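Local coordinates for protein Csc2 (Thermofilum pendens, PDB 4TXD) that probably binds CRISPR RNA as the Cas7-family backbone subunit of a type I-D interference complex, and carries a zinc ion, at residues L58-N63 with K305-V310; V119-L124 with S141-C146; R279-G284 with E309-L314. All blocks are in the same frame, centred on the assembly; numbering follows the deposited sequence.

Interaction 1 of 3, residues L58-N63 with K305-V310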
ATOM      1  N   LEU A  58       1.422  10.619  -6.900  1.00 22.21           N
ATOM      2  CA  LEU A  58       0.744  11.803  -6.442  1.00 22.06           C
ATOM      3  C   LEU A  58      -0.587  11.452  -5.825  1.00 23.35           C
ATOM      4  O   LEU A  58      -1.271  10.618  -6.307  1.00 22.95           O
ATOM      5  CB  LEU A  58       0.489  12.762  -7.598  1.00 22.64           C
ATOM      6  CG  LEU A  58       1.676  13.372  -8.304  1.00 24.94           C
ATOM      7  CD1 LEU A  58       1.248  14.321  -9.402  1.00 22.10           C
ATOM      8  CD2 LEU A  58       2.626  14.017  -7.330  1.00 23.67           C
ATOM      9  N   VAL A  59      -0.938  12.141  -4.760  1.00 21.29           N
ATOM     10  CA  VAL A  59      -2.260  12.063  -4.180  1.00 19.71           C
ATOM     11  C   VAL A  59      -2.910  13.445  -4.241  1.00 24.99           C
ATOM     12  O   VAL A  59      -2.383  14.408  -3.682  1.00 24.46           O
ATOM     13  CB  VAL A  59      -2.220  11.591  -2.713  1.00 20.65           C
ATOM     14  CG1 VAL A  59      -3.644  11.444  -2.166  1.00 17.19           C
ATOM     15  CG2 VAL A  59      -1.442  10.280  -2.602  1.00 22.07           C
ATOM     16  N   ARG A  60      -4.040  13.558  -4.924  1.00 23.63           N
ATOM     17  CA  ARG A  60      -4.708  14.850  -4.991  1.00 25.47           C
ATOM     18  C   ARG A  60      -6.081  14.833  -4.329  1.00 22.22           C
ATOM     19  O   ARG A  60      -6.927  13.977  -4.600  1.00 26.35           O
ATOM     20  CB  ARG A  60      -4.833  15.321  -6.443  1.00 26.75           C
ATOM     21  CG  ARG A  60      -5.171  16.798  -6.534  1.00 27.04           C
ATOM     22  CD  ARG A  60      -5.300  17.276  -7.951  1.00 35.57           C
ATOM     23  NE  ARG A  60      -5.282  18.735  -7.987  1.00 41.45           N
ATOM     24  CZ  ARG A  60      -5.585  19.451  -9.061  1.00 51.25           C
ATOM     25  NH1 ARG A  60      -5.936  18.831 -10.176  1.00 46.82           N
ATOM     26  NH2 ARG A  60      -5.536  20.778  -9.020  1.00 32.02           N
ATOM     27  N   ALA A  61      -6.290  15.805  -3.451  1.00 20.52           N
ATOM     28  CA  ALA A  61      -7.565  15.999  -2.784  1.00 20.93           C
ATOM     29  C   ALA A  61      -8.656  16.483  -3.759  1.00 23.90           C
ATOM     30  O   ALA A  61      -8.555  17.580  -4.310  1.00 24.20           O
ATOM     31  CB  ALA A  61      -7.395  17.002  -1.644  1.00 21.65           C
ATOM     32  N   ALA A  62      -9.697  15.679  -3.950  1.00 28.00           N
ATOM     33  CA  ALA A  62     -10.811  16.059  -4.839  1.00 26.77           C
ATOM     34  C   ALA A  62     -11.725  17.072  -4.149  1.00 29.30           C
ATOM     35  O   ALA A  62     -11.948  18.166  -4.658  1.00 26.87           O
ATOM     36  CB  ALA A  62     -11.599  14.827  -5.270  1.00 36.54           C
ATOM     37  N   ASN A  63     -12.239  16.662  -2.989  0.51 26.96           N
ATOM     38  CA  ASN A  63     -12.931  17.537  -2.052  0.51 27.31           C
ATOM     39  C   ASN A  63     -11.973  17.982  -0.938  0.51 25.20           C
ATOM     40  O   ASN A  63     -10.760  17.986  -1.125  0.51 23.62           O
ATOM     41  CB  ASN A  63     -14.156  16.824  -1.457  0.51 31.43           C
ATOM     42  CG  ASN A  63     -13.837  15.414  -0.920  0.51 30.19           C
ATOM     43  OD1 ASN A  63     -12.679  15.070  -0.664  0.51 21.13           O
ATOM     44  ND2 ASN A  63     -14.884  14.600  -0.741  0.51 30.69           N
ATOM     45  N   LYS A 305       4.479  25.032  -4.732  1.00 20.92           N
ATOM     46  CA  LYS A 305       3.940  24.844  -6.056  1.00 19.02           C
ATOM     47  C   LYS A 305       2.658  24.040  -6.118  1.00 28.20           C
ATOM     48  O   LYS A 305       2.440  23.194  -5.323  1.00 23.51           O
ATOM     49  CB  LYS A 305       4.966  24.212  -6.974  1.00 23.88           C
ATOM     50  CG  LYS A 305       6.305  24.896  -7.023  1.00 28.90           C
ATOM     51  CD  LYS A 305       6.173  26.387  -7.105  1.00 29.59           C
ATOM     52  CE  LYS A 305       7.526  27.066  -7.165  1.00 29.98           C
ATOM     53  NZ  LYS A 305       7.432  28.534  -7.233  1.00 28.07           N
ATOM     54  N   GLY A 306       1.834  24.340  -7.105  1.00 25.13           N
ATOM     55  CA  GLY A 306       0.559  23.690  -7.286  1.00 27.84           C
ATOM     56  C   GLY A 306       0.575  22.462  -8.170  1.00 24.37           C
ATOM     57  O   GLY A 306       1.571  22.134  -8.711  1.00 27.56           O
ATOM     58  N   TYR A 307      -0.562  21.801  -8.283  1.00 26.69           N
ATOM     59  CA  TYR A 307      -0.661  20.504  -8.919  1.00 28.28           C
ATOM     60  C   TYR A 307       0.037  20.355 -10.272  1.00 30.59           C
ATOM     61  O   TYR A 307       0.835  19.499 -10.449  1.00 25.40           O
ATOM     62  CB  TYR A 307      -2.109  20.030  -9.004  1.00 27.77           C
ATOM     63  CG  TYR A 307      -2.301  18.773  -9.806  1.00 30.94           C
ATOM     64  CD1 TYR A 307      -1.972  17.541  -9.291  1.00 28.70           C
ATOM     65  CD2 TYR A 307      -2.810  18.819 -11.079  1.00 35.89           C
ATOM     66  CE1 TYR A 307      -2.139  16.393 -10.023  1.00 33.13           C
ATOM     67  CE2 TYR A 307      -2.991  17.687 -11.814  1.00 39.64           C
ATOM     68  CZ  TYR A 307      -2.644  16.472 -11.294  1.00 39.99           C
ATOM     69  OH  TYR A 307      -2.823  15.350 -12.011  1.00 33.30           O
ATOM     70  N   GLU A 308      -0.307  21.200 -11.224  1.00 33.79           N
ATOM     71  CA  GLU A 308       0.236  21.072 -12.560  1.00 28.25           C
ATOM     72  C   GLU A 308       1.717  21.325 -12.600  1.00 24.35           C
ATOM     73  O   GLU A 308       2.413  20.641 -13.272  1.00 32.49           O
ATOM     74  CB  GLU A 308      -0.510  21.946 -13.553  1.00 34.66           C
ATOM     75  CG  GLU A 308      -1.976  21.626 -13.668  1.00 40.49           C
ATOM     76  CD  GLU A 308      -2.253  20.360 -14.446  1.00 44.14           C
ATOM     77  OE1 GLU A 308      -1.341  19.855 -15.085  1.00 42.83           O
ATOM     78  OE2 GLU A 308      -3.380  19.880 -14.403  1.00 40.79           O
ATOM     79  N   GLU A 309       2.193  22.301 -11.862  1.00 25.48           N
ATOM     80  CA  GLU A 309       3.603  22.589 -11.833  1.00 23.66           C
ATOM     81  C   GLU A 309       4.375  21.447 -11.178  1.00 31.26           C
ATOM     82  O   GLU A 309       5.411  21.045 -11.622  1.00 28.81           O
ATOM     83  CB  GLU A 309       3.881  23.902 -11.146  1.00 24.97           C
ATOM     84  CG  GLU A 309       5.317  24.306 -11.209  1.00 30.61           C
ATOM     85  CD  GLU A 309       5.569  25.730 -10.767  1.00 33.54           C
ATOM     86  OE1 GLU A 309       4.632  26.449 -10.498  1.00 39.12           O
ATOM     87  OE2 GLU A 309       6.714  26.104 -10.665  1.00 45.14           O
ATOM     88  N   VAL A 310       3.836  20.942 -10.094  1.00 31.09           N
ATOM     89  CA  VAL A 310       4.454  19.835  -9.405  1.00 25.42           C
ATOM     90  C   VAL A 310       4.582  18.630 -10.321  1.00 24.25           C
ATOM     91  O   VAL A 310       5.596  18.046 -10.391  1.00 25.48           O
ATOM     92  CB  VAL A 310       3.674  19.474  -8.135  1.00 26.19           C
ATOM     93  CG1 VAL A 310       4.135  18.160  -7.552  1.00 20.64           C
ATOM     94  CG2 VAL A 310       3.822  20.558  -7.116  1.00 24.33           C
TER
HETATM   95  O   HOH W   1      -5.531  21.078 -12.684  1.00 62.03           O
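Tyr307, the first residue of helix 307-321 after the N-cap Gly306, whose carbonyl O accepts the backbone bond from Val310 N, brings one face of its ring against the flat guanidinium of Arg60 on strand 52-61. With CG of Tyr307 anti to its own backbone N (chi1 173°), the ring leaves the helix toward the strand. The two planes lie 9° apart, a true stack with a cation-pi component: Arg60 CZ is 3.9 Å from the ring centroid, displaced from its centre, while NH1 hangs over the rim, 3.3 Å from Tyr307 CD2. Arginine suits this place because its long chain, extended from CG to NE, also lays methylene CD over the ring face in a CH-pi contact, 3.9 Å from the Tyr307 centroid. Leu58 CD1 approaches Tyr307 CE1 obliquely at 4.0 Å. Arg60 NE is meanwhile fixed by the carbonyl O of Gly238, and Tyr307 OH is hydrogen-bonded to Glu281 on the adjacent strand. Here a helix covers one face of the antiparallel sheet of an RRM-like fold, the fold of the Cas7 family. An alanine in place of Arg60 would take away the flat cation over the ring, and would probably leave Gly238 O without its side-chain donor and the ring less firmly held. Glu308 follows, linked to Arg60 through a water, weakly on the arginine side: its OE2 accepts from the water at 3.0 Å. One turn on from Gly306, Val310 meets the other strand residue, Leu58, its CG1 lying 4.4 Å from Leu58 CD2.

Interaction 2 of 3, residues V119-L124 with S141-C146. With ZN (zinc ion), chain B.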
ATOM      1  N   VAL A 119     -17.610 -21.956 -12.040  1.00 26.32           N
ATOM      2  CA  VAL A 119     -16.402 -22.592 -12.456  1.00 26.91           C
ATOM      3  C   VAL A 119     -15.217 -21.988 -11.727  1.00 43.48           C
ATOM      4  O   VAL A 119     -14.394 -22.682 -11.188  1.00 31.80           O
ATOM      5  CB  VAL A 119     -16.182 -22.473 -13.947  1.00 28.25           C
ATOM      6  CG1 VAL A 119     -14.874 -23.105 -14.332  1.00 26.61           C
ATOM      7  CG2 VAL A 119     -17.330 -23.103 -14.701  1.00 32.41           C
ATOM      8  N   SER A 120     -15.151 -20.672 -11.739  1.00 33.35           N
ATOM      9  CA  SER A 120     -14.025 -19.981 -11.167  1.00 29.30           C
ATOM     10  C   SER A 120     -14.060 -19.968  -9.659  1.00 29.24           C
ATOM     11  O   SER A 120     -13.047 -19.878  -9.032  1.00 31.56           O
ATOM     12  CB  SER A 120     -13.898 -18.586 -11.749  1.00 30.48           C
ATOM     13  OG  SER A 120     -15.123 -17.942 -11.767  1.00 30.27           O
ATOM     14  N   LYS A 121     -15.232 -20.097  -9.096  1.00 27.63           N
ATOM     15  CA  LYS A 121     -15.366 -20.205  -7.683  1.00 23.23           C
ATOM     16  C   LYS A 121     -14.805 -21.517  -7.172  1.00 38.96           C
ATOM     17  O   LYS A 121     -14.144 -21.524  -6.169  1.00 33.81           O
ATOM     18  CB  LYS A 121     -16.788 -20.035  -7.225  1.00 23.90           C
ATOM     19  CG  LYS A 121     -16.914 -20.242  -5.742  1.00 33.02           C
ATOM     20  CD  LYS A 121     -18.245 -19.919  -5.166  1.00 38.98           C
ATOM     21  CE  LYS A 121     -18.222 -20.345  -3.712  1.00 54.74           C
ATOM     22  NZ  LYS A 121     -19.116 -19.598  -2.800  1.00 52.36           N
ATOM     23  N   ARG A 122     -15.082 -22.613  -7.861  1.00 32.28           N
ATOM     24  CA  ARG A 122     -14.536 -23.874  -7.428  1.00 33.20           C
ATOM     25  C   ARG A 122     -13.030 -23.803  -7.474  1.00 30.86           C
ATOM     26  O   ARG A 122     -12.406 -24.346  -6.635  1.00 34.38           O
ATOM     27  CB  ARG A 122     -15.066 -25.081  -8.187  1.00 37.59           C
ATOM     28  CG  ARG A 122     -14.741 -26.394  -7.479  1.00 36.61           C
ATOM     29  CD  ARG A 122     -14.466 -27.460  -8.477  1.00 45.35           C
ATOM     30  NE  ARG A 122     -13.790 -28.664  -8.025  1.00 36.67           N
ATOM     31  CZ  ARG A 122     -14.184 -29.461  -7.057  1.00 35.68           C
ATOM     32  NH1 ARG A 122     -15.238 -29.179  -6.333  1.00 31.74           N
ATOM     33  NH2 ARG A 122     -13.493 -30.536  -6.810  1.00 29.55           N
ATOM     34  N   TRP A 123     -12.465 -23.120  -8.450  1.00 27.87           N
ATOM     35  CA  TRP A 123     -11.028 -22.936  -8.484  1.00 33.49           C
ATOM     36  C   TRP A 123     -10.533 -22.328  -7.192  1.00 38.52           C
ATOM     37  O   TRP A 123      -9.617 -22.805  -6.617  1.00 32.73           O
ATOM     38  CB  TRP A 123     -10.555 -22.098  -9.660  1.00 33.35           C
ATOM     39  CG  TRP A 123      -9.090 -21.924  -9.710  1.00 33.57           C
ATOM     40  CD1 TRP A 123      -8.214 -22.677 -10.387  1.00 34.57           C
ATOM     41  CD2 TRP A 123      -8.326 -20.917  -9.058  1.00 35.63           C
ATOM     42  NE1 TRP A 123      -6.956 -22.221 -10.202  1.00 39.90           N
ATOM     43  CE2 TRP A 123      -7.001 -21.127  -9.389  1.00 37.53           C
ATOM     44  CE3 TRP A 123      -8.646 -19.844  -8.244  1.00 41.81           C
ATOM     45  CZ2 TRP A 123      -5.993 -20.328  -8.925  1.00 35.44           C
ATOM     46  CZ3 TRP A 123      -7.634 -19.041  -7.793  1.00 39.23           C
ATOM     47  CH2 TRP A 123      -6.334 -19.291  -8.124  1.00 36.27           C
ATOM     48  N   LEU A 124     -11.177 -21.273  -6.746  1.00 37.42           N
ATOM     49  CA  LEU A 124     -10.753 -20.598  -5.547  1.00 32.62           C
ATOM     50  C   LEU A 124     -10.911 -21.471  -4.334  1.00 42.71           C
ATOM     51  O   LEU A 124     -10.055 -21.502  -3.490  1.00 34.76           O
ATOM     52  CB  LEU A 124     -11.519 -19.304  -5.344  1.00 34.85           C
ATOM     53  CG  LEU A 124     -11.097 -18.442  -4.162  1.00 41.38           C
ATOM     54  CD1 LEU A 124      -9.889 -17.627  -4.484  1.00 32.91           C
ATOM     55  CD2 LEU A 124     -12.193 -17.573  -3.594  1.00 34.12           C
ATOM     56  N   SER A 141     -13.408 -20.773   5.338  1.00 36.56           N
ATOM     57  CA  SER A 141     -14.752 -20.945   4.841  1.00 35.48           C
ATOM     58  C   SER A 141     -14.754 -20.877   3.330  1.00 46.99           C
ATOM     59  O   SER A 141     -13.959 -20.195   2.753  1.00 44.78           O
ATOM     60  CB  SER A 141     -15.655 -19.875   5.406  1.00 46.60           C
ATOM     61  OG  SER A 141     -16.838 -19.783   4.681  1.00 52.69           O
ATOM     62  N   GLU A 142     -15.643 -21.608   2.690  1.00 42.29           N
ATOM     63  CA  GLU A 142     -15.744 -21.550   1.241  1.00 47.32           C
ATOM     64  C   GLU A 142     -16.245 -20.197   0.777  1.00 36.64           C
ATOM     65  O   GLU A 142     -15.987 -19.793  -0.311  1.00 43.29           O
ATOM     66  CB  GLU A 142     -16.650 -22.647   0.713  1.00 57.56           C
ATOM     67  CG  GLU A 142     -16.085 -24.049   0.871  1.00 62.88           C
ATOM     68  CD  GLU A 142     -16.960 -25.111   0.219  1.00 69.03           C
ATOM     69  OE1 GLU A 142     -18.092 -24.809  -0.163  1.00 53.08           O
ATOM     70  OE2 GLU A 142     -16.500 -26.250   0.110  1.00 63.35           O
ATOM     71  N   GLU A 143     -16.974 -19.508   1.625  1.00 43.89           N
ATOM     72  CA  GLU A 143     -17.286 -18.101   1.388  1.00 50.00           C
ATOM     73  C   GLU A 143     -16.114 -17.271   1.891  1.00 39.90           C
ATOM     74  O   GLU A 143     -16.040 -16.988   3.080  1.00 34.16           O
ATOM     75  CB  GLU A 143     -18.579 -17.685   2.098  1.00 42.76           C
ATOM     76  CG  GLU A 143     -19.758 -18.596   1.810  1.00 61.41           C
ATOM     77  CD  GLU A 143     -19.777 -19.068   0.371  1.00 65.49           C
ATOM     78  OE1 GLU A 143     -19.962 -18.219  -0.529  1.00 66.41           O
ATOM     79  OE2 GLU A 143     -19.587 -20.286   0.144  1.00 59.30           O
ATOM     80  N   TRP A 144     -15.202 -16.889   1.013  1.00 39.67           N
ATOM     81  CA  TRP A 144     -14.020 -16.166   1.448  1.00 41.07           C
ATOM     82  C   TRP A 144     -14.279 -14.748   1.919  1.00 44.68           C
ATOM     83  O   TRP A 144     -14.973 -14.006   1.299  1.00 34.13           O
ATOM     84  CB  TRP A 144     -12.895 -16.163   0.411  1.00 38.26           C
ATOM     85  CG  TRP A 144     -11.714 -15.383   0.870  1.00 37.53           C
ATOM     86  CD1 TRP A 144     -10.731 -15.792   1.694  1.00 36.47           C
ATOM     87  CD2 TRP A 144     -11.471 -14.016   0.616  1.00 40.24           C
ATOM     88  NE1 TRP A 144      -9.857 -14.786   1.936  1.00 31.21           N
ATOM     89  CE2 TRP A 144     -10.293 -13.672   1.291  1.00 39.87           C
ATOM     90  CE3 TRP A 144     -12.122 -13.047  -0.125  1.00 28.05           C
ATOM     91  CZ2 TRP A 144      -9.761 -12.409   1.233  1.00 30.39           C
ATOM     92  CZ3 TRP A 144     -11.596 -11.814  -0.174  1.00 36.81           C
ATOM     93  CH2 TRP A 144     -10.425 -11.495   0.497  1.00 34.00           C
ATOM     94  N   ASN A 145     -13.613 -14.392   3.000  1.00 38.35           N
ATOM     95  CA  ASN A 145     -13.507 -12.991   3.347  1.00 31.20           C
ATOM     96  C   ASN A 145     -12.317 -12.809   4.268  1.00 43.46           C
ATOM     97  O   ASN A 145     -11.842 -13.770   4.877  1.00 40.78           O
ATOM     98  CB  ASN A 145     -14.794 -12.480   4.006  1.00 45.64           C
ATOM     99  CG  ASN A 145     -14.893 -10.960   4.000  1.00 41.12           C
ATOM    100  OD1 ASN A 145     -14.294 -10.284   3.160  1.00 39.32           O
ATOM    101  ND2 ASN A 145     -15.650 -10.419   4.945  1.00 36.82           N
ATOM    102  N   CYS A 146     -11.822 -11.581   4.334  1.00 42.02           N
ATOM    103  CA  CYS A 146     -10.781 -11.220   5.280  1.00 42.99           C
ATOM    104  C   CYS A 146     -11.104  -9.821   5.795  1.00 52.01           C
ATOM    105  O   CYS A 146     -11.838  -9.066   5.158  1.00 39.67           O
ATOM    106  CB  CYS A 146      -9.389 -11.281   4.627  1.00 30.92           C
ATOM    107  SG  CYS A 146      -7.945 -11.149   5.777  1.00 32.45           S
TER
HETATM  108 ZN    ZN B 401      -6.165 -11.830   4.636  0.82 27.41          ZN
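Lys121 and Glu143 carry the polar half of this contact, and Lys121 has the most surface covered. CG of the lysine is anti to the backbone N (chi1 176°) and the rest of the chain stays extended, which takes the ammonium from helix 118-134 across to the loop. There NZ forms a salt bridge with Glu143, 2.8 Å from OE1, and gives a weak hydrogen bond to OE2 at 3.1 Å, so both carboxylate oxygens are engaged. Glu143 leaves the backbone pointing away from the helix; a bend at chi2 (-38°) folds the chain back, and the two side chains cross at about a right angle. A long flexible cation and a carboxylate suit this solvent-accessible side of the contact, where each can find the other without burying charge. The carbonyl O of Glu142 lies 4.0 Å from Lys121 NZ and would probably add to the negative potential around the ammonium. One turn further along the helix the contact becomes apolar: Leu124 sets CD2 against CB of Trp144 at 4.3 Å. The indole itself runs on from there, away from the helix segment, to meet Trp348 edge-to-face, and its NE1 donates to Asp165 OD2. That bond matters because Asp165 is a zinc ligand, so Trp144 stands in the second shell and probably helps to position Asp165. Two residues later in the same loop, Cys146 binds the zinc ion through SG at 2.2 Å. Asp165, Cys168 and Cys171 complete the site, a four-ligand zinc centre of three thiolates and one carboxylate, with its last two cysteines in a CxxC spacing.

Interaction 3 of 3, residues R279-G284 with E309-L314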
ATOM      1  N   ARG A 279      -7.653  11.458  -5.750  1.00 23.94           N
ATOM      2  CA  ARG A 279      -7.225  10.816  -6.975  1.00 28.54           C
ATOM      3  C   ARG A 279      -5.724  10.580  -6.874  1.00 23.54           C
ATOM      4  O   ARG A 279      -4.943  11.488  -6.562  1.00 21.56           O
ATOM      5  CB  ARG A 279      -7.568  11.655  -8.212  1.00 31.07           C
ATOM      6  CG  ARG A 279      -7.149  10.976  -9.504  1.00 36.70           C
ATOM      7  CD  ARG A 279      -7.605  11.726 -10.752  1.00 60.84           C
ATOM      8  NE  ARG A 279      -7.131  11.052 -11.961  1.00 67.13           N
ATOM      9  CZ  ARG A 279      -6.123  11.480 -12.717  1.00 71.34           C
ATOM     10  NH1 ARG A 279      -5.489  12.605 -12.411  1.00 60.49           N
ATOM     11  NH2 ARG A 279      -5.759  10.791 -13.792  1.00 65.58           N
ATOM     12  N   VAL A 280      -5.326   9.339  -7.111  1.00 26.05           N
ATOM     13  CA  VAL A 280      -3.933   8.958  -7.016  1.00 20.21           C
ATOM     14  C   VAL A 280      -3.410   8.664  -8.395  1.00 26.12           C
ATOM     15  O   VAL A 280      -4.090   8.010  -9.186  1.00 35.03           O
ATOM     16  CB  VAL A 280      -3.739   7.707  -6.110  1.00 27.65           C
ATOM     17  CG1 VAL A 280      -2.272   7.297  -6.069  1.00 28.90           C
ATOM     18  CG2 VAL A 280      -4.288   7.970  -4.691  1.00 21.53           C
ATOM     19  N   GLU A 281      -2.216   9.145  -8.699  1.00 26.67           N
ATOM     20  CA  GLU A 281      -1.570   8.829  -9.970  0.62 33.96           C
ATOM     21  C   GLU A 281      -0.169   8.293  -9.756  1.00 26.60           C
ATOM     22  O   GLU A 281       0.641   8.926  -9.081  1.00 26.71           O
ATOM     23  CB  GLU A 281      -1.485  10.062 -10.864  0.62 32.89           C
ATOM     24  CG  GLU A 281      -2.770  10.811 -11.045  0.62 31.92           C
ATOM     25  CD  GLU A 281      -2.509  12.177 -11.633  0.62 42.56           C
ATOM     26  OE1 GLU A 281      -2.404  13.154 -10.856  0.62 23.84           O
ATOM     27  OE2 GLU A 281      -2.378  12.261 -12.872  0.62 34.86           O
ATOM     28  N   ILE A 282       0.125   7.132 -10.343  1.00 26.98           N
ATOM     29  CA  ILE A 282       1.492   6.610 -10.331  1.00 23.67           C
ATOM     30  C   ILE A 282       2.286   7.358 -11.403  1.00 29.07           C
ATOM     31  O   ILE A 282       1.841   7.444 -12.551  1.00 31.06           O
ATOM     32  CB  ILE A 282       1.550   5.081 -10.617  1.00 23.94           C
ATOM     33  CG1 ILE A 282       0.509   4.323  -9.785  1.00 31.01           C
ATOM     34  CG2 ILE A 282       2.970   4.547 -10.422  1.00 25.38           C
ATOM     35  CD1 ILE A 282       0.775   4.345  -8.289  1.00 31.94           C
ATOM     36  N   LEU A 283       3.440   7.881 -11.051  1.00 23.50           N
ATOM     37  CA  LEU A 283       4.263   8.591 -11.994  1.00 29.54           C
ATOM     38  C   LEU A 283       5.454   7.813 -12.517  1.00 35.57           C
ATOM     39  O   LEU A 283       5.897   8.035 -13.604  1.00 29.71           O
ATOM     40  CB  LEU A 283       4.760   9.893 -11.415  1.00 26.37           C
ATOM     41  CG  LEU A 283       3.695  10.894 -11.020  1.00 26.45           C
ATOM     42  CD1 LEU A 283       4.348  12.175 -10.611  1.00 30.93           C
ATOM     43  CD2 LEU A 283       2.726  11.131 -12.136  1.00 30.39           C
ATOM     44  N   GLY A 284       5.984   6.919 -11.720  1.00 27.53           N
ATOM     45  CA  GLY A 284       7.198   6.244 -12.139  1.00 28.88           C
ATOM     46  C   GLY A 284       7.708   5.198 -11.177  1.00 40.13           C
ATOM     47  O   GLY A 284       7.409   5.239  -9.977  1.00 27.59           O
ATOM     48  N   GLU A 309       2.193  22.301 -11.862  1.00 25.48           N
ATOM     49  CA  GLU A 309       3.603  22.589 -11.833  1.00 23.66           C
ATOM     50  C   GLU A 309       4.375  21.447 -11.178  1.00 31.26           C
ATOM     51  O   GLU A 309       5.411  21.045 -11.622  1.00 28.81           O
ATOM     52  CB  GLU A 309       3.881  23.902 -11.146  1.00 24.97           C
ATOM     53  CG  GLU A 309       5.317  24.306 -11.209  1.00 30.61           C
ATOM     54  CD  GLU A 309       5.569  25.730 -10.767  1.00 33.54           C
ATOM     55  OE1 GLU A 309       4.632  26.449 -10.498  1.00 39.12           O
ATOM     56  OE2 GLU A 309       6.714  26.104 -10.665  1.00 45.14           O
ATOM     57  N   VAL A 310       3.836  20.942 -10.094  1.00 31.09           N
ATOM     58  CA  VAL A 310       4.454  19.835  -9.405  1.00 25.42           C
ATOM     59  C   VAL A 310       4.582  18.630 -10.321  1.00 24.25           C
ATOM     60  O   VAL A 310       5.596  18.046 -10.391  1.00 25.48           O
ATOM     61  CB  VAL A 310       3.674  19.474  -8.135  1.00 26.19           C
ATOM     62  CG1 VAL A 310       4.135  18.160  -7.552  1.00 20.64           C
ATOM     63  CG2 VAL A 310       3.822  20.558  -7.116  1.00 24.33           C
ATOM     64  N   LYS A 311       3.505  18.271 -10.982  1.00 25.70           N
ATOM     65  CA  LYS A 311       3.508  17.109 -11.827  1.00 26.38           C
ATOM     66  C   LYS A 311       4.544  17.256 -12.941  1.00 41.25           C
ATOM     67  O   LYS A 311       5.320  16.375 -13.180  1.00 30.03           O
ATOM     68  CB  LYS A 311       2.129  16.827 -12.389  1.00 30.20           C
ATOM     69  CG  LYS A 311       2.065  15.464 -13.006  1.00 35.08           C
ATOM     70  CD  LYS A 311       0.933  15.210 -13.949  1.00 42.08           C
ATOM     71  CE  LYS A 311      -0.330  15.925 -13.623  1.00 47.36           C
ATOM     72  NZ  LYS A 311      -1.410  15.509 -14.534  1.00 39.99           N
ATOM     73  N   LYS A 312       4.572  18.411 -13.571  1.00 32.76           N
ATOM     74  CA  LYS A 312       5.568  18.673 -14.581  1.00 35.25           C
ATOM     75  C   LYS A 312       6.967  18.560 -14.034  1.00 26.97           C
ATOM     76  O   LYS A 312       7.747  17.860 -14.567  1.00 33.84           O
ATOM     77  CB  LYS A 312       5.336  20.032 -15.231  1.00 34.06           C
ATOM     78  CG  LYS A 312       6.499  20.534 -16.042  1.00 44.80           C
ATOM     79  CD  LYS A 312       6.321  21.979 -16.482  1.00 64.24           C
ATOM     80  CE  LYS A 312       6.939  22.220 -17.844  1.00 69.33           C
ATOM     81  NZ  LYS A 312       8.244  22.923 -17.753  1.00 98.30           N
ATOM     82  N   ASN A 313       7.265  19.254 -12.958  1.00 26.82           N
ATOM     83  CA  ASN A 313       8.585  19.234 -12.380  1.00 30.17           C
ATOM     84  C   ASN A 313       9.016  17.825 -12.009  1.00 37.17           C
ATOM     85  O   ASN A 313      10.128  17.447 -12.185  1.00 28.10           O
ATOM     86  CB  ASN A 313       8.655  20.061 -11.104  1.00 30.99           C
ATOM     87  CG  ASN A 313       8.497  21.541 -11.329  1.00 55.63           C
ATOM     88  OD1 ASN A 313       8.376  22.292 -10.374  1.00 53.38           O
ATOM     89  ND2 ASN A 313       8.502  21.964 -12.567  1.00 47.77           N
ATOM     90  N   LEU A 314       8.088  17.083 -11.444  1.00 32.33           N
ATOM     91  CA  LEU A 314       8.352  15.749 -10.966  1.00 32.69           C
ATOM     92  C   LEU A 314       8.676  14.775 -12.095  1.00 30.38           C
ATOM     93  O   LEU A 314       9.585  14.030 -12.008  1.00 31.30           O
ATOM     94  CB  LEU A 314       7.153  15.263 -10.183  1.00 28.05           C
ATOM     95  CG  LEU A 314       7.399  14.456  -8.936  1.00 42.11           C
ATOM     96  CD1 LEU A 314       8.617  14.885  -8.174  1.00 30.66           C
ATOM     97  CD2 LEU A 314       6.174  14.470  -8.053  1.00 30.31           C
TER
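A helix laid along one face of an antiparallel sheet is the setting of this contact: Leu283 of strand 277-288 packs against Leu314 of helix 307-321, and Glu281 pairs with Lys311 beside them. The segments run nearly alongside each other, with axes 10.5 Å apart and N-to-C directions at 28°. Leu283 CD1 approaches Leu314 CD2 to 3.9 Å, the two side chains crossing at about a right angle. With CG of Leu283 anti to its carbonyl carbon (chi1 -61°), both methyls reach the helix, CD2 coming 4.5 Å from Lys311 CG. Branched leucines fit here because both face the interior between sheet and helix, where Leu58 of the neighbouring strand also touches each of them. Leu283 and Gly284 both face Val56 on that strand, a classic beta bulge, placed on a sheet surface that belongs to the RRM-like core of the Cas7 family. Two residues back along the strand the character turns polar. Glu281 leaves the strand toward the helix, and in the conformer described here, one of two, OE2 forms a long salt bridge to Lys311 NZ at 3.8 Å. The same OE2 is 3.2 Å from Arg279 NH1, so two cations share one carboxylate oxygen in a salt-bridge network; Tyr307 OH, the partner of OE1, also has a weak hydrogen bond with Lys311 NZ. Lying largely buried, this carboxylate probably gains from having positive charge near it. Lys311 spans the gap by a bend at chi3 (-33°), its methylenes lying against Leu283 and Leu58 and its ammonium serving the acid, a division of labour that suits a long amphipathic side chain. The Arg279 guanidinium, in turn, has Glu281 CG against one face, 3.5 Å above its plane.

How the interactions relate
From the N terminus, strand 52-61 comes first; its end waits some 240 residues for helix 307-321, so interaction 1 closes the longest loop. Within that loop lies interaction 2, a local closure that folds the chain after helix 118-134 back onto it, leading into the zinc site. Interaction 3 opens later, still within that loop, on strand 277-288, and closes slightly farther along the helix that interaction 1 also uses, sharing Glu309 and Val310. Strands 52-61 and 277-288 are neighbours in the sheet, so interactions 1 and 3 form one continuous region, their centres about 8 Å apart. Interaction 2 lies across the chain's centre, its centre about 40 Å from that of interaction 1.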